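Local coordinates for Two-component system response regulator/GGDEF domain protein (Aeromonas salmonicida, PDB 3LUF) that probably makes cyclic di-GMP from GTP as a diguanylate cyclase, of which this N-terminal piece holds two receiver domains but not the GGDEF domain, at residues D104-H107 against S108-A112; R194-K197 against Q198-A201. All blocks are in the same frame, centred on the assembly; numbering follows the deposited sequence.

Overall arrangement
From the N terminus the chain builds two receiver domains in succession, each around a parallel sheet with strand order 2-1-3-4-5, and each domain holds one contact. Contact 1 rounds the turn between strand 99-102 and helix 106-122, the last helix of the first domain, and its side chains reach helix 14-27. Contact 2 closes the loop that leads from helix 184-194 into strand 201-207 of the second domain. Both are local and lie in series, neither nested nor crossed, with centres about 34 Å apart and nearest atoms about 19 Å apart. Contact 1 also meets the second subunit, whereas no other chain of the assembly touches contact 2.

Contact 1 (D104-H107 against S108-A112); sequences DSRH and SLQYA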
loop_
_atom_site.group_PDB
_atom_site.type_symbol
_atom_site.label_atom_id
_atom_site.label_comp_id
_atom_site.label_asym_id
_atom_site.label_seq_id
_atom_site.Cartn_x
_atom_site.Cartn_y
_atom_site.Cartn_z
ATOM N N ASP B 104 5.648 -18.406 -16.109
ATOM C CA ASP B 104 6.761 -19.341 -15.934
ATOM C C ASP B 104 6.598 -20.242 -14.713
ATOM O O ASP B 104 7.324 -21.205 -14.585
ATOM C CB ASP B 104 8.116 -18.614 -15.914
ATOM C CG ASP B 104 8.239 -17.631 -14.764
ATOM O OD1 ASP B 104 7.251 -16.975 -14.399
ATOM O OD2 ASP B 104 9.359 -17.506 -14.227
ATOM N N SER B 105 5.614 -19.960 -13.867
ATOM C CA SER B 105 5.311 -20.790 -12.709
ATOM C C SER B 105 3.863 -20.667 -12.335
ATOM O O SER B 105 3.154 -19.743 -12.767
ATOM C CB SER B 105 6.157 -20.398 -11.479
ATOM O OG SER B 105 5.786 -19.092 -11.062
ATOM N N ARG B 106 3.419 -21.578 -11.485
ATOM C CA ARG B 106 2.050 -21.537 -11.017
ATOM C C ARG B 106 1.801 -20.268 -10.185
ATOM O O ARG B 106 0.777 -19.579 -10.357
ATOM C CB ARG B 106 1.707 -22.800 -10.222
ATOM C CG ARG B 106 0.315 -22.752 -9.576
ATOM C CD ARG B 106 -0.844 -22.451 -10.571
ATOM N NE ARG B 106 -2.108 -22.295 -9.836
ATOM C CZ ARG B 106 -2.548 -21.167 -9.273
ATOM N NH1 ARG B 106 -1.864 -20.022 -9.368
ATOM N NH2 ARG B 106 -3.700 -21.181 -8.613
ATOM N N HIS B 107 2.763 -19.921 -9.328
ATOM C CA HIS B 107 2.624 -18.736 -8.476
ATOM C C HIS B 107 2.692 -17.401 -9.249
ATOM O O HIS B 107 2.100 -16.412 -8.836
ATOM C CB HIS B 107 3.629 -18.761 -7.288
ATOM C CG HIS B 107 5.040 -18.431 -7.686
ATOM N ND1 HIS B 107 5.993 -19.408 -7.907
ATOM C CD2 HIS B 107 5.654 -17.246 -7.928
ATOM C CE1 HIS B 107 7.142 -18.833 -8.225
ATOM N NE2 HIS B 107 6.956 -17.524 -8.272
ATOM N N SER B 108 3.387 -17.368 -10.383
ATOM C CA SER B 108 3.369 -16.141 -11.170
ATOM C C SER B 108 2.002 -15.985 -11.875
ATOM O O SER B 108 1.486 -14.877 -11.999
ATOM C CB SER B 108 4.571 -16.035 -12.099
ATOM O OG SER B 108 4.482 -16.924 -13.184
ATOM N N LEU B 109 1.415 -17.097 -12.300
ATOM C CA LEU B 109 0.058 -17.063 -12.895
ATOM C C LEU B 109 -0.965 -16.496 -11.961
ATOM O O LEU B 109 -1.934 -15.890 -12.399
ATOM C CB LEU B 109 -0.399 -18.479 -13.294
ATOM C CG LEU B 109 0.087 -19.024 -14.594
ATOM C CD1 LEU B 109 -0.511 -20.472 -14.677
ATOM C CD2 LEU B 109 -0.307 -18.134 -15.831
ATOM N N GLN B 110 -0.761 -16.694 -10.660
ATOM C CA GLN B 110 -1.681 -16.191 -9.677
ATOM C C GLN B 110 -1.892 -14.675 -9.829
ATOM O O GLN B 110 -2.961 -14.177 -9.522
ATOM C CB GLN B 110 -1.193 -16.542 -8.265
ATOM C CG GLN B 110 -2.182 -16.271 -7.176
ATOM C CD GLN B 110 -3.460 -17.079 -7.310
ATOM O OE1 GLN B 110 -3.490 -18.156 -7.920
ATOM N NE2 GLN B 110 -4.517 -16.567 -6.734
ATOM N N TYR B 111 -0.877 -13.946 -10.297
ATOM C CA TYR B 111 -1.040 -12.510 -10.563
ATOM C C TYR B 111 -2.275 -12.216 -11.461
ATOM O O TYR B 111 -3.012 -11.240 -11.241
ATOM C CB TYR B 111 0.233 -11.919 -11.190
ATOM C CG TYR B 111 0.172 -10.443 -11.483
ATOM C CD1 TYR B 111 0.506 -9.489 -10.501
ATOM C CD2 TYR B 111 -0.217 -9.986 -12.738
ATOM C CE1 TYR B 111 0.442 -8.093 -10.789
ATOM C CE2 TYR B 111 -0.282 -8.634 -13.025
ATOM C CZ TYR B 111 0.038 -7.698 -12.055
ATOM O OH TYR B 111 -0.038 -6.377 -12.399
ATOM N N ALA B 112 -2.477 -13.051 -12.468
ATOM C CA ALA B 112 -3.588 -12.845 -13.419
ATOM C C ALA B 112 -4.956 -12.913 -12.698
ATOM O O ALA B 112 -5.923 -12.210 -13.045
ATOM C CB ALA B 112 -3.478 -13.889 -14.537
#
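S108 meets S105 at the start of helix 106-122, the last helix of the first receiver domain. S108 N donates to S105 OG over 3.0 Å at 149°, a capping bond to S105, which sits at the N-cap position. The same S105 OG stands 3.1 Å above the plane of the H107 imidazole, over the ring centre. The S108 hydroxyl is hydrogen-bonded to M102 O at the end of strand 99-102. S108 OG also lies 3.0 Å from D104 OD1 and 3.1 Å from S105 O, and one proton cannot serve all three oxygens. D104 OD2 forms a salt bridge with R189 of the second subunit.

L109 N closes the first full turn on S105 O at 3.2 Å, while the L109 side chain packs on M19 and L20 of helix 14-27.

At Q110 the backbone N bonds to R106 O, with a weaker bond to H107 O. The Q110 side chain is gripped by R106, whose bend at chi2 (54°) brings the guanidinium round. Q110 OE1 takes NH1 of R106 on a lone pair at 2.9 Å and NH2 close to the line of the C=O bond, at 3.1 Å. The two planes differ by 22°, with OE1 in that of the guanidinium.

Y111 N turns to S108 O (3.1 Å) as the helix kinks, and Y111 OH bonds to D99. A112 N likewise pairs with L109 O.

Since Q110 NE2 donates to Q27, the positive charge of R106 resting on OE1 would probably polarise the amide and strengthen that second bond.

Contact 2 (R194-K197 against Q198-A201); sequences RYSK and QQLA
S196 and Q199 interlock in an ST motif that turns the chain between helix 184-194 and strand 201-207 of the second receiver domain. S196 OG accepts from Q199 N at 3.2 Å, and S196 O accepts from L200 N at 3.0 Å, nearly in line with its carbonyl. In return, S196 N donates to Q199 OE1 over 2.9 Å, an almost straight bond (174°) that uses a lone pair in the amide plane. This exchange between side chains and backbones follows the pattern of a capping box, here round a single turn without a regular helix. The chain of Q199, extended beyond CG, runs back alongside S196, with its CG 3.4 Å from S196 OG. Weak bonds from Q198 N to S196 OG and from Q199 N to S196 O add to the grip.

The tight apolar part is built on the buried L200, whose CB meets Y195 CB at 3.8 Å. L200 CD2 comes 4.0 Å from Y195 CD2 as the two side chains pass at a slant, and L200 also reaches L191 and V173, joining the turn to helix 184-194 and strand 172-176. R192 ties down the carbonyls of Y195 and L200.

The solvent side, with R194, K197 and Q198 exposed, is looser. K197 has its chain extended beyond CG and packs on R192 of helix 184-194, while its carbonyl is held by N223. R194 NH1 forms a salt bridge with E165, and Y195 OH stands 3.3 Å above the plane of the R194 guanidinium, over its centre.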
loop_
_atom_site.group_PDB
_atom_site.type_symbol
_atom_site.label_atom_id
_atom_site.label_comp_id
_atom_site.label_asym_id
_atom_site.label_seq_id
_atom_site.Cartn_x
_atom_site.Cartn_y
_atom_site.Cartn_z
ATOM N N ARG B 194 -14.611 16.656 6.145
ATOM C CA ARG B 194 -15.928 16.128 5.749
ATOM C C ARG B 194 -15.981 14.602 5.651
ATOM O O ARG B 194 -17.005 13.991 5.997
ATOM C CB ARG B 194 -16.359 16.681 4.380
ATOM C CG ARG B 194 -16.680 18.109 4.300
ATOM C CD ARG B 194 -17.182 18.429 2.880
ATOM N NE ARG B 194 -18.618 18.235 2.701
ATOM C CZ ARG B 194 -19.235 18.362 1.527
ATOM N NH1 ARG B 194 -18.531 18.609 0.427
ATOM N NH2 ARG B 194 -20.551 18.196 1.438
ATOM N N TYR B 195 -14.927 13.981 5.096
ATOM C CA TYR B 195 -14.963 12.562 4.737
ATOM C C TYR B 195 -13.891 11.757 5.440
ATOM O O TYR B 195 -12.726 12.172 5.445
ATOM C CB TYR B 195 -14.783 12.391 3.213
ATOM C CG TYR B 195 -15.863 13.132 2.434
ATOM C CD1 TYR B 195 -17.212 12.812 2.637
ATOM C CD2 TYR B 195 -15.543 14.194 1.604
ATOM C CE1 TYR B 195 -18.236 13.515 1.987
ATOM C CE2 TYR B 195 -16.550 14.900 0.905
ATOM C CZ TYR B 195 -17.901 14.547 1.128
ATOM O OH TYR B 195 -18.896 15.216 0.474
ATOM N N SER B 196 -14.284 10.620 6.016
ATOM C CA SER B 196 -13.352 9.676 6.660
ATOM C C SER B 196 -12.559 8.886 5.615
ATOM O O SER B 196 -12.873 8.919 4.410
ATOM C CB SER B 196 -14.109 8.674 7.554
ATOM O OG SER B 196 -14.807 7.712 6.749
ATOM N N LYS B 197 -11.535 8.186 6.087
ATOM C CA LYS B 197 -10.719 7.311 5.212
ATOM C C LYS B 197 -11.529 6.215 4.544
ATOM O O LYS B 197 -11.127 5.732 3.477
ATOM C CB LYS B 197 -9.585 6.675 5.995
ATOM C CG LYS B 197 -8.407 7.566 6.247
ATOM C CD LYS B 197 -7.330 6.802 7.021
ATOM C CE LYS B 197 -6.163 7.694 7.376
ATOM N NZ LYS B 197 -4.939 6.848 7.516
ATOM N N GLN B 198 -12.645 5.819 5.166
ATOM C CA GLN B 198 -13.510 4.783 4.592
ATOM C C GLN B 198 -14.501 5.391 3.605
ATOM O O GLN B 198 -14.993 4.719 2.694
ATOM C CB GLN B 198 -14.216 3.974 5.700
ATOM C CG GLN B 198 -15.288 2.938 5.196
ATOM C CD GLN B 198 -14.736 1.943 4.154
ATOM O OE1 GLN B 198 -15.328 1.752 3.086
ATOM N NE2 GLN B 198 -13.602 1.324 4.463
ATOM N N GLN B 199 -14.791 6.672 3.756
ATOM C CA GLN B 199 -15.729 7.324 2.859
ATOM C C GLN B 199 -15.083 7.767 1.554
ATOM O O GLN B 199 -15.747 7.805 0.510
ATOM C CB GLN B 199 -16.394 8.519 3.521
ATOM C CG GLN B 199 -17.406 8.103 4.617
ATOM C CD GLN B 199 -17.923 9.285 5.378
ATOM O OE1 GLN B 199 -17.149 10.113 5.876
ATOM N NE2 GLN B 199 -19.245 9.387 5.479
ATOM N N LEU B 200 -13.812 8.141 1.633
ATOM C CA LEU B 200 -13.109 8.685 0.486
ATOM C C LEU B 200 -11.620 8.408 0.658
ATOM O O LEU B 200 -10.985 9.075 1.485
ATOM C CB LEU B 200 -13.371 10.213 0.389
ATOM C CG LEU B 200 -12.777 10.922 -0.832
ATOM C CD1 LEU B 200 -13.416 10.358 -2.138
ATOM C CD2 LEU B 200 -12.838 12.466 -0.781
ATOM N N ALA B 201 -11.057 7.486 -0.127
ATOM C CA ALA B 201 -9.612 7.165 0.000
ATOM C C ALA B 201 -8.806 8.252 -0.711
ATOM O O ALA B 201 -9.239 8.769 -1.736
ATOM C CB ALA B 201 -9.300 5.808 -0.582
#